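Local structure of hypothetical protein PH1320 (2E87) at residues G174-V178 with H259-P263; L225-S230 with L270-V274; F254-E258 with N297-L301. The protein binds GDP in its Obg-type G domain and is probably a GTP-binding protein of the NOG1 family, its cellular role being unknown. All blocks are in the same frame, centred on the assembly; numbering follows the deposited sequence.

Interaction 1 (G174-V178 with H259-P263); sequences GHPNV and HCGFP. With GDP (guanosine-5'-diphosphate), chain F.
The P-loop of the G domain packs against the loop that follows strand 249-254. His175 lies over one face of the Phe262 ring in an offset stack, with the centroids 4.2 Å apart and the planes at 20°. The closest atoms are His175 CD2 and Phe262 CD2, at 3.4 Å. Phe262 CB lies over the imidazole face, a CH-pi contact. Pro176 CD approaches Phe262 CE1 obliquely, 3.5 Å away. Cys260 CB sits against the P-loop backbone, 3.4 Å from Asn177 O, and touches Val178 CG1. With Asn177 CG anti to its carbonyl carbon (chi1 -46°), the amide turns to the second loop. Asn177 ND2 donates to Cys260 O at 3.2 Å, in the carbonyl plane and on a lone pair. His175 to Val178 form a type II turn. Two of its backbone amides meet the beta-phosphate: Asn177 N gives a hydrogen bond to O1B of GDP at 2.8 Å, and Val178 N a weak one to O2B. Lys180, Asn288 and Asp291 belong to the same GDP site. Asn177 thus works twice, its backbone on the beta-phosphate and its side chain on the neighbouring loop. The stack and this hydrogen bond join the two loops beside the beta-phosphate.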
loop_
_atom_site.group_PDB
_atom_site.type_symbol
_atom_site.label_atom_id
_atom_site.label_comp_id
_atom_site.label_asym_id
_atom_site.label_seq_id
_atom_site.Cartn_x
_atom_site.Cartn_y
_atom_site.Cartn_z
ATOM N N GLY A 174 -14.781 -14.176 -12.362
ATOM C CA GLY A 174 -15.264 -15.396 -12.973
ATOM C C GLY A 174 -14.247 -16.502 -12.797
ATOM O O GLY A 174 -13.081 -16.229 -12.508
ATOM N N HIS A 175 -14.689 -17.748 -12.981
ATOM C CA HIS A 175 -13.823 -18.914 -12.845
ATOM C C HIS A 175 -12.625 -18.867 -13.782
ATOM O O HIS A 175 -12.547 -18.046 -14.700
ATOM C CB HIS A 175 -14.600 -20.207 -13.141
ATOM C CG HIS A 175 -15.324 -20.767 -11.962
ATOM N ND1 HIS A 175 -16.678 -20.596 -11.771
ATOM C CD2 HIS A 175 -14.879 -21.485 -10.903
ATOM C CE1 HIS A 175 -17.038 -21.187 -10.645
ATOM N NE2 HIS A 175 -15.964 -21.734 -10.098
ATOM N N PRO A 176 -11.671 -19.774 -13.568
ATOM C CA PRO A 176 -10.496 -19.789 -14.430
ATOM C C PRO A 176 -10.917 -20.217 -15.820
ATOM O O PRO A 176 -11.839 -21.021 -15.977
ATOM C CB PRO A 176 -9.594 -20.826 -13.760
ATOM C CG PRO A 176 -10.044 -20.782 -12.299
ATOM C CD PRO A 176 -11.527 -20.731 -12.460
ATOM N N ASN A 177 -10.249 -19.662 -16.822
ATOM C CA ASN A 177 -10.499 -19.981 -18.216
ATOM C C ASN A 177 -11.831 -19.521 -18.778
ATOM O O ASN A 177 -12.251 -20.036 -19.818
ATOM C CB ASN A 177 -10.387 -21.492 -18.467
ATOM C CG ASN A 177 -9.165 -22.110 -17.832
ATOM O OD1 ASN A 177 -8.040 -21.679 -18.070
ATOM N ND2 ASN A 177 -9.383 -23.133 -17.015
ATOM N N VAL A 178 -12.518 -18.584 -18.131
ATOM C CA VAL A 178 -13.787 -18.151 -18.709
ATOM C C VAL A 178 -13.598 -17.010 -19.710
ATOM O O VAL A 178 -14.532 -16.633 -20.397
ATOM C CB VAL A 178 -14.808 -17.699 -17.636
ATOM C CG1 VAL A 178 -15.136 -18.844 -16.709
ATOM C CG2 VAL A 178 -14.264 -16.502 -16.870
ATOM N N HIS A 259 -16.570 -25.015 -21.276
ATOM C CA HIS A 259 -15.249 -25.427 -21.752
ATOM C C HIS A 259 -14.184 -24.955 -20.776
ATOM O O HIS A 259 -13.073 -25.479 -20.756
ATOM C CB HIS A 259 -14.975 -24.878 -23.149
ATOM C CG HIS A 259 -15.887 -25.436 -24.198
ATOM N ND1 HIS A 259 -15.987 -24.899 -25.463
ATOM C CD2 HIS A 259 -16.760 -26.470 -24.158
ATOM C CE1 HIS A 259 -16.887 -25.575 -26.154
ATOM N NE2 HIS A 259 -17.371 -26.532 -25.386
ATOM N N CYS A 260 -14.525 -23.960 -19.960
ATOM C CA CYS A 260 -13.598 -23.467 -18.945
ATOM C C CYS A 260 -13.282 -24.593 -17.944
ATOM O O CYS A 260 -12.268 -24.549 -17.244
ATOM C CB CYS A 260 -14.216 -22.286 -18.206
ATOM S SG CYS A 260 -15.826 -22.681 -17.461
ATOM N N GLY A 261 -14.165 -25.594 -17.884
ATOM C CA GLY A 261 -13.974 -26.716 -16.984
ATOM C C GLY A 261 -14.767 -26.587 -15.691
ATOM O O GLY A 261 -14.386 -27.130 -14.664
ATOM N N PHE A 262 -15.872 -25.858 -15.737
ATOM C CA PHE A 262 -16.702 -25.669 -14.569
ATOM C C PHE A 262 -18.130 -25.649 -15.017
ATOM O O PHE A 262 -18.495 -24.840 -15.871
ATOM C CB PHE A 262 -16.386 -24.341 -13.858
ATOM C CG PHE A 262 -14.994 -24.268 -13.308
ATOM C CD1 PHE A 262 -13.942 -23.871 -14.113
ATOM C CD2 PHE A 262 -14.728 -24.675 -12.008
ATOM C CE1 PHE A 262 -12.638 -23.887 -13.632
ATOM C CE2 PHE A 262 -13.429 -24.700 -11.513
ATOM C CZ PHE A 262 -12.378 -24.308 -12.327
ATOM N N PRO A 263 -18.959 -26.550 -14.455
ATOM C CA PRO A 263 -20.387 -26.663 -14.776
ATOM C C PRO A 263 -21.066 -25.323 -14.533
ATOM O O PRO A 263 -20.645 -24.563 -13.660
ATOM C CB PRO A 263 -20.897 -27.721 -13.788
ATOM C CG PRO A 263 -19.698 -28.556 -13.516
ATOM C CD PRO A 263 -18.555 -27.570 -13.465
HETATM P PB GDP F . -9.222 -16.360 -17.802
HETATM O O1B GDP F . -8.475 -17.510 -17.154
HETATM O O2B GDP F . -10.715 -16.196 -17.198
HETATM O O3B GDP F . -8.436 -15.082 -18.114
HETATM O O3A GDP F . -9.527 -16.942 -19.254
HETATM P PA GDP F . -8.813 -16.603 -20.665
HETATM O O1A GDP F . -8.961 -15.164 -21.017
HETATM O O2A GDP F . -7.248 -17.011 -20.568
HETATM O "O5'" GDP F . -9.566 -17.494 -21.771
HETATM C "C5'" GDP F . -9.383 -18.884 -21.442
HETATM C "C4'" GDP F . -9.448 -19.736 -22.723
HETATM O "O4'" GDP F . -10.737 -19.502 -23.407
HETATM C "C3'" GDP F . -8.405 -19.383 -23.785
HETATM O "O3'" GDP F . -7.592 -20.284 -24.541
HETATM C "C2'" GDP F . -9.098 -18.256 -24.575
HETATM O "O2'" GDP F . -8.538 -18.251 -25.903
HETATM C "C1'" GDP F . -10.461 -18.898 -24.731
HETATM N N9 GDP F . -11.520 -17.926 -25.038
HETATM C C8 GDP F . -11.663 -16.659 -24.535
HETATM N N7 GDP F . -12.727 -16.090 -25.039
HETATM C C5 GDP F . -13.333 -16.951 -25.892
HETATM C C6 GDP F . -14.506 -16.897 -26.727
HETATM O O6 GDP F . -15.207 -15.890 -26.765
HETATM N N1 GDP F . -14.822 -18.005 -27.479
HETATM C C2 GDP F . -14.028 -19.147 -27.437
HETATM N N2 GDP F . -14.366 -20.233 -28.197
HETATM N N3 GDP F . -12.944 -19.204 -26.676
HETATM C C4 GDP F . -12.564 -18.146 -25.897
#

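Interaction 2 (L225-S230 with L270-V274); sequences LDRPIS and LFEEV
Residues 225-230 run as an irregular loop past one side of helix 264-277, whose residues 270-274 face it. The CA atoms of Pro228 and Leu270 are 6.2 Å apart, and those of Leu225 and Val274 are 7.1 Å apart. Leu270 reaches the loop with CG anti to the backbone N (chi1 -171°). Its two methyls then lie against the loop main chain: CD1 is 3.4 Å from Arg227 C, and CD2 is 3.8 Å from Asp226 C. An alanine in place of Leu270 would remove both methyls and would probably leave a gap beside the Asp226-Arg227 peptide. Leu225 CD2 meets Val274 CG2 at 4.1 Å, and the Leu225 side chain also packs on Ile240 of helix 234-241. Glu273 extends from the helix to residues 229 and 230. Ile229 N donates to its OE1 in a very short modelled bond. Ser230 OG donates to Glu273 OE2 at 3.1 Å, from well above the carboxylate plane, and Ser230 N adds a weak bond. As modelled, both carboxylate oxygens meet consecutive loop residues, though the Ile229 distance is doubtful and Ser230 poorly ordered. Donors so placed would probably favour the charged form of Glu273.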
loop_
_atom_site.group_PDB
_atom_site.type_symbol
_atom_site.label_atom_id
_atom_site.label_comp_id
_atom_site.label_asym_id
_atom_site.label_seq_id
_atom_site.Cartn_x
_atom_site.Cartn_y
_atom_site.Cartn_z
ATOM N N LEU A 225 -10.865 -13.667 -7.553
ATOM C CA LEU A 225 -12.307 -13.787 -7.671
ATOM C C LEU A 225 -12.690 -14.894 -8.629
ATOM O O LEU A 225 -13.707 -14.811 -9.318
ATOM C CB LEU A 225 -12.911 -12.453 -8.118
ATOM C CG LEU A 225 -12.839 -11.352 -7.058
ATOM C CD1 LEU A 225 -13.419 -10.074 -7.613
ATOM C CD2 LEU A 225 -13.610 -11.780 -5.808
ATOM N N ASP A 226 -11.870 -15.942 -8.644
ATOM C CA ASP A 226 -12.086 -17.087 -9.518
ATOM C C ASP A 226 -12.260 -18.370 -8.716
ATOM O O ASP A 226 -12.088 -19.470 -9.241
ATOM C CB ASP A 226 -10.901 -17.245 -10.477
ATOM C CG ASP A 226 -9.608 -17.521 -9.756
ATOM O OD1 ASP A 226 -8.572 -17.727 -10.429
ATOM O OD2 ASP A 226 -9.633 -17.528 -8.512
ATOM N N ARG A 227 -12.592 -18.220 -7.440
ATOM C CA ARG A 227 -12.802 -19.367 -6.570
ATOM C C ARG A 227 -13.517 -18.953 -5.291
ATOM O O ARG A 227 -13.472 -17.795 -4.893
ATOM C CB ARG A 227 -11.474 -20.025 -6.236
ATOM C CG ARG A 227 -10.561 -19.177 -5.408
ATOM C CD ARG A 227 -9.136 -19.606 -5.631
ATOM N NE ARG A 227 -8.797 -19.520 -7.049
ATOM C CZ ARG A 227 -7.581 -19.721 -7.541
ATOM N NH1 ARG A 227 -6.572 -20.022 -6.728
ATOM N NH2 ARG A 227 -7.372 -19.622 -8.849
ATOM N N PRO A 228 -14.205 -19.902 -4.639
ATOM C CA PRO A 228 -14.935 -19.630 -3.399
ATOM C C PRO A 228 -14.092 -18.808 -2.427
ATOM O O PRO A 228 -12.964 -19.180 -2.112
ATOM C CB PRO A 228 -15.228 -21.030 -2.869
ATOM C CG PRO A 228 -15.409 -21.811 -4.103
ATOM C CD PRO A 228 -14.254 -21.340 -4.958
ATOM N N ILE A 229 -14.639 -17.683 -1.982
ATOM C CA ILE A 229 -13.953 -16.800 -1.045
ATOM C C ILE A 229 -13.998 -17.448 0.330
ATOM O O ILE A 229 -13.039 -17.367 1.091
ATOM C CB ILE A 229 -14.635 -15.400 -0.980
ATOM C CG1 ILE A 229 -14.781 -14.822 -2.393
ATOM C CG2 ILE A 229 -13.801 -14.449 -0.130
ATOM C CD1 ILE A 229 -15.557 -13.522 -2.455
ATOM N N SER A 230 -15.115 -18.107 0.629
ATOM C CA SER A 230 -15.316 -18.788 1.909
ATOM C C SER A 230 -14.211 -19.787 2.239
ATOM O O SER A 230 -13.766 -19.873 3.382
ATOM C CB SER A 230 -16.657 -19.513 1.903
ATOM O OG SER A 230 -17.714 -18.593 1.719
ATOM N N LEU A 270 -20.501 -19.365 -7.599
ATOM C CA LEU A 270 -19.432 -18.395 -7.441
ATOM C C LEU A 270 -19.963 -16.993 -7.664
ATOM O O LEU A 270 -19.651 -16.080 -6.901
ATOM C CB LEU A 270 -18.284 -18.671 -8.416
ATOM C CG LEU A 270 -17.042 -17.818 -8.140
ATOM C CD1 LEU A 270 -16.504 -18.139 -6.754
ATOM C CD2 LEU A 270 -15.986 -18.088 -9.197
ATOM N N PHE A 271 -20.767 -16.818 -8.706
ATOM C CA PHE A 271 -21.318 -15.503 -8.974
ATOM C C PHE A 271 -22.068 -14.979 -7.744
ATOM O O PHE A 271 -21.924 -13.819 -7.363
ATOM C CB PHE A 271 -22.280 -15.552 -10.156
ATOM C CG PHE A 271 -23.186 -14.370 -10.225
ATOM C CD1 PHE A 271 -22.739 -13.162 -10.745
ATOM C CD2 PHE A 271 -24.462 -14.433 -9.688
ATOM C CE1 PHE A 271 -23.553 -12.032 -10.723
ATOM C CE2 PHE A 271 -25.286 -13.301 -9.661
ATOM C CZ PHE A 271 -24.825 -12.102 -10.180
ATOM N N GLU A 272 -22.868 -15.838 -7.124
ATOM C CA GLU A 272 -23.651 -15.433 -5.962
ATOM C C GLU A 272 -22.771 -15.074 -4.761
ATOM O O GLU A 272 -23.060 -14.135 -4.025
ATOM C CB GLU A 272 -24.653 -16.530 -5.592
ATOM C CG GLU A 272 -25.511 -16.950 -6.769
ATOM C CD GLU A 272 -26.533 -18.016 -6.422
ATOM O OE1 GLU A 272 -26.142 -19.074 -5.863
ATOM O OE2 GLU A 272 -27.729 -17.790 -6.726
ATOM N N GLU A 273 -21.696 -15.823 -4.563
ATOM C CA GLU A 273 -20.790 -15.534 -3.470
ATOM C C GLU A 273 -20.063 -14.206 -3.733
ATOM O O GLU A 273 -19.874 -13.410 -2.823
ATOM C CB GLU A 273 -19.771 -16.655 -3.322
ATOM C CG GLU A 273 -19.148 -16.692 -1.952
ATOM C CD GLU A 273 -17.850 -17.447 -1.935
ATOM O OE1 GLU A 273 -16.853 -16.902 -2.440
ATOM O OE2 GLU A 273 -17.825 -18.587 -1.429
ATOM N N VAL A 274 -19.667 -13.961 -4.978
ATOM C CA VAL A 274 -18.970 -12.724 -5.319
ATOM C C VAL A 274 -19.922 -11.534 -5.334
ATOM O O VAL A 274 -19.569 -10.435 -4.895
ATOM C CB VAL A 274 -18.261 -12.853 -6.698
ATOM C CG1 VAL A 274 -17.720 -11.508 -7.162
ATOM C CG2 VAL A 274 -17.119 -13.846 -6.590
#

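Interaction 3 (F254-E258 with N297-L301); sequences FDPSE and NIKRL
This is a mainly apolar, buried contact between the C-terminal end of strand 249-254, with the turn after it, and helix 295-307 of the G domain. Leu301 on the helix and Pro256 on the turn carry it. The two methyls of Leu301 divide the work. CD2 lies over the centre of the Phe254 ring, 3.5 Å from the centroid and only 8° off the normal, a clear CH-pi contact. CD1 fills the angle between Phe254 and Pro256, lying 3.3 Å from both Phe254 CB and Pro256 CG. The chi1 of Leu301 is -116°, away from the usual staggered positions. In this setting, as modelled, one methyl covers the ring and the other meets the proline.

Pro256 also meets Ile298: its CB is 3.8 Å from Ile298 CG1. Its carbonyl O faces Asn297, with Asn297 ND2 3.2 Å away. The CA atoms of Pro256 and Asn297 are 5.6 Å apart, so the turn comes close to the helix backbone here.

Residues Asp255 to Glu258 form a type I turn, closed by a backbone bond from Glu258 N to Asp255 O. Asp255 points away from the helix. Its OD1 accepts from Ser257 N at 3.1 Å, which makes an Asx turn, and from Ser257 OG at 2.7 Å on the syn side. Two bonds on one oxygen fix the turn from the side away from the helix.

Around this core, Leu301 also touches Leu264 of helix 264-277 and Ile287 of strand 283-287. Pro256 packs on Ile287 as well, and Phe254 on Val285. The contact thus joins strands 249-254 and 283-287 to helices 264-277 and 295-307.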
loop_
_atom_site.group_PDB
_atom_site.type_symbol
_atom_site.label_atom_id
_atom_site.label_comp_id
_atom_site.label_asym_id
_atom_site.label_seq_id
_atom_site.Cartn_x
_atom_site.Cartn_y
_atom_site.Cartn_z
ATOM N N PHE A 254 -19.579 -15.398 -17.342
ATOM C CA PHE A 254 -20.054 -16.782 -17.274
ATOM C C PHE A 254 -19.614 -17.435 -18.590
ATOM O O PHE A 254 -19.519 -16.755 -19.610
ATOM C CB PHE A 254 -21.584 -16.868 -17.243
ATOM C CG PHE A 254 -22.202 -16.572 -15.911
ATOM C CD1 PHE A 254 -22.757 -15.324 -15.652
ATOM C CD2 PHE A 254 -22.268 -17.557 -14.929
ATOM C CE1 PHE A 254 -23.374 -15.063 -14.436
ATOM C CE2 PHE A 254 -22.879 -17.311 -13.715
ATOM C CZ PHE A 254 -23.435 -16.063 -13.464
ATOM N N ASP A 255 -19.357 -18.741 -18.564
ATOM C CA ASP A 255 -18.990 -19.494 -19.766
ATOM C C ASP A 255 -20.020 -20.615 -19.908
ATOM O O ASP A 255 -19.833 -21.716 -19.395
ATOM C CB ASP A 255 -17.580 -20.094 -19.645
ATOM C CG ASP A 255 -17.258 -21.066 -20.787
ATOM O OD1 ASP A 255 -18.031 -21.100 -21.772
ATOM O OD2 ASP A 255 -16.237 -21.792 -20.707
ATOM N N PRO A 256 -21.122 -20.346 -20.611
ATOM C CA PRO A 256 -22.189 -21.339 -20.807
ATOM C C PRO A 256 -21.766 -22.646 -21.473
ATOM O O PRO A 256 -22.452 -23.650 -21.350
ATOM C CB PRO A 256 -23.219 -20.583 -21.644
ATOM C CG PRO A 256 -22.975 -19.160 -21.299
ATOM C CD PRO A 256 -21.475 -19.075 -21.261
ATOM N N SER A 257 -20.643 -22.625 -22.180
ATOM C CA SER A 257 -20.140 -23.807 -22.872
ATOM C C SER A 257 -19.513 -24.806 -21.887
ATOM O O SER A 257 -19.419 -26.007 -22.163
ATOM C CB SER A 257 -19.075 -23.390 -23.882
ATOM O OG SER A 257 -17.801 -23.309 -23.247
ATOM N N GLU A 258 -19.074 -24.284 -20.749
ATOM C CA GLU A 258 -18.434 -25.064 -19.705
ATOM C C GLU A 258 -17.067 -25.553 -20.164
ATOM O O GLU A 258 -16.452 -26.392 -19.512
ATOM C CB GLU A 258 -19.333 -26.229 -19.255
ATOM C CG GLU A 258 -20.657 -25.754 -18.638
ATOM C CD GLU A 258 -21.593 -26.884 -18.204
ATOM O OE1 GLU A 258 -21.281 -28.057 -18.452
ATOM O OE2 GLU A 258 -22.650 -26.592 -17.610
ATOM N N ASN A 297 -27.829 -24.129 -22.444
ATOM C CA ASN A 297 -27.381 -23.482 -21.216
ATOM C C ASN A 297 -27.648 -21.979 -21.216
ATOM O O ASN A 297 -28.155 -21.439 -20.230
ATOM C CB ASN A 297 -25.886 -23.738 -20.983
ATOM C CG ASN A 297 -25.591 -25.172 -20.554
ATOM O OD1 ASN A 297 -26.063 -25.640 -19.511
ATOM N ND2 ASN A 297 -24.799 -25.873 -21.357
ATOM N N ILE A 298 -27.316 -21.313 -22.321
ATOM C CA ILE A 298 -27.511 -19.867 -22.444
ATOM C C ILE A 298 -28.910 -19.419 -22.017
ATOM O O ILE A 298 -29.088 -18.298 -21.532
ATOM C CB ILE A 298 -27.263 -19.384 -23.893
ATOM C CG1 ILE A 298 -25.844 -19.747 -24.331
ATOM C CG2 ILE A 298 -27.459 -17.871 -23.979
ATOM C CD1 ILE A 298 -25.469 -19.220 -25.706
ATOM N N LYS A 299 -29.899 -20.291 -22.204
ATOM C CA LYS A 299 -31.271 -19.979 -21.827
ATOM C C LYS A 299 -31.372 -19.968 -20.314
ATOM O O LYS A 299 -31.984 -19.073 -19.730
ATOM C CB LYS A 299 -32.247 -21.015 -22.400
ATOM C CG LYS A 299 -32.510 -20.877 -23.897
ATOM C CD LYS A 299 -33.618 -21.820 -24.366
ATOM C CE LYS A 299 -33.983 -21.588 -25.833
ATOM N NZ LYS A 299 -35.207 -22.345 -26.234
ATOM N N ARG A 300 -30.766 -20.972 -19.685
ATOM C CA ARG A 300 -30.776 -21.078 -18.234
ATOM C C ARG A 300 -30.051 -19.886 -17.630
ATOM O O ARG A 300 -30.505 -19.307 -16.643
ATOM C CB ARG A 300 -30.092 -22.370 -17.778
ATOM C CG ARG A 300 -29.874 -22.431 -16.267
ATOM C CD ARG A 300 -31.196 -22.332 -15.502
ATOM N NE ARG A 300 -31.019 -21.896 -14.117
ATOM C CZ ARG A 300 -30.222 -22.486 -13.232
ATOM N NH1 ARG A 300 -29.511 -23.550 -13.580
ATOM N NH2 ARG A 300 -30.140 -22.012 -11.993
ATOM N N LEU A 301 -28.925 -19.518 -18.231
ATOM C CA LEU A 301 -28.147 -18.393 -17.734
ATOM C C LEU A 301 -28.922 -17.085 -17.796
ATOM O O LEU A 301 -29.127 -16.442 -16.768
ATOM C CB LEU A 301 -26.836 -18.258 -18.506
ATOM C CG LEU A 301 -25.611 -18.488 -17.624
ATOM C CD1 LEU A 301 -24.347 -18.267 -18.424
ATOM C CD2 LEU A 301 -25.654 -17.541 -16.440
#

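All three contacts lie in the G domain; two of their loops follow directly on the neighbouring parallel strands 169-173 and 249-254. Interactions 1 and 2 have centres about 13 Å apart, interactions 1 and 3 about 11 Å, and interactions 2 and 3 about 17 Å. Their segments alternate along the chain: 174-178, 225-230, 254-258, 259-263, 270-274, 297-301. Residues 254-258 run straight into 259-263, and helix 264-277 follows. Direct contacts join all three: His175 touches Leu270, Asp255 OD2 probably accepts from Cys260 N, and Phe254 packs on Phe271. The GDP-binding loop of interaction 1 thus touches helix 264-277 directly and reaches helix 295-307 through the 254-258 turn.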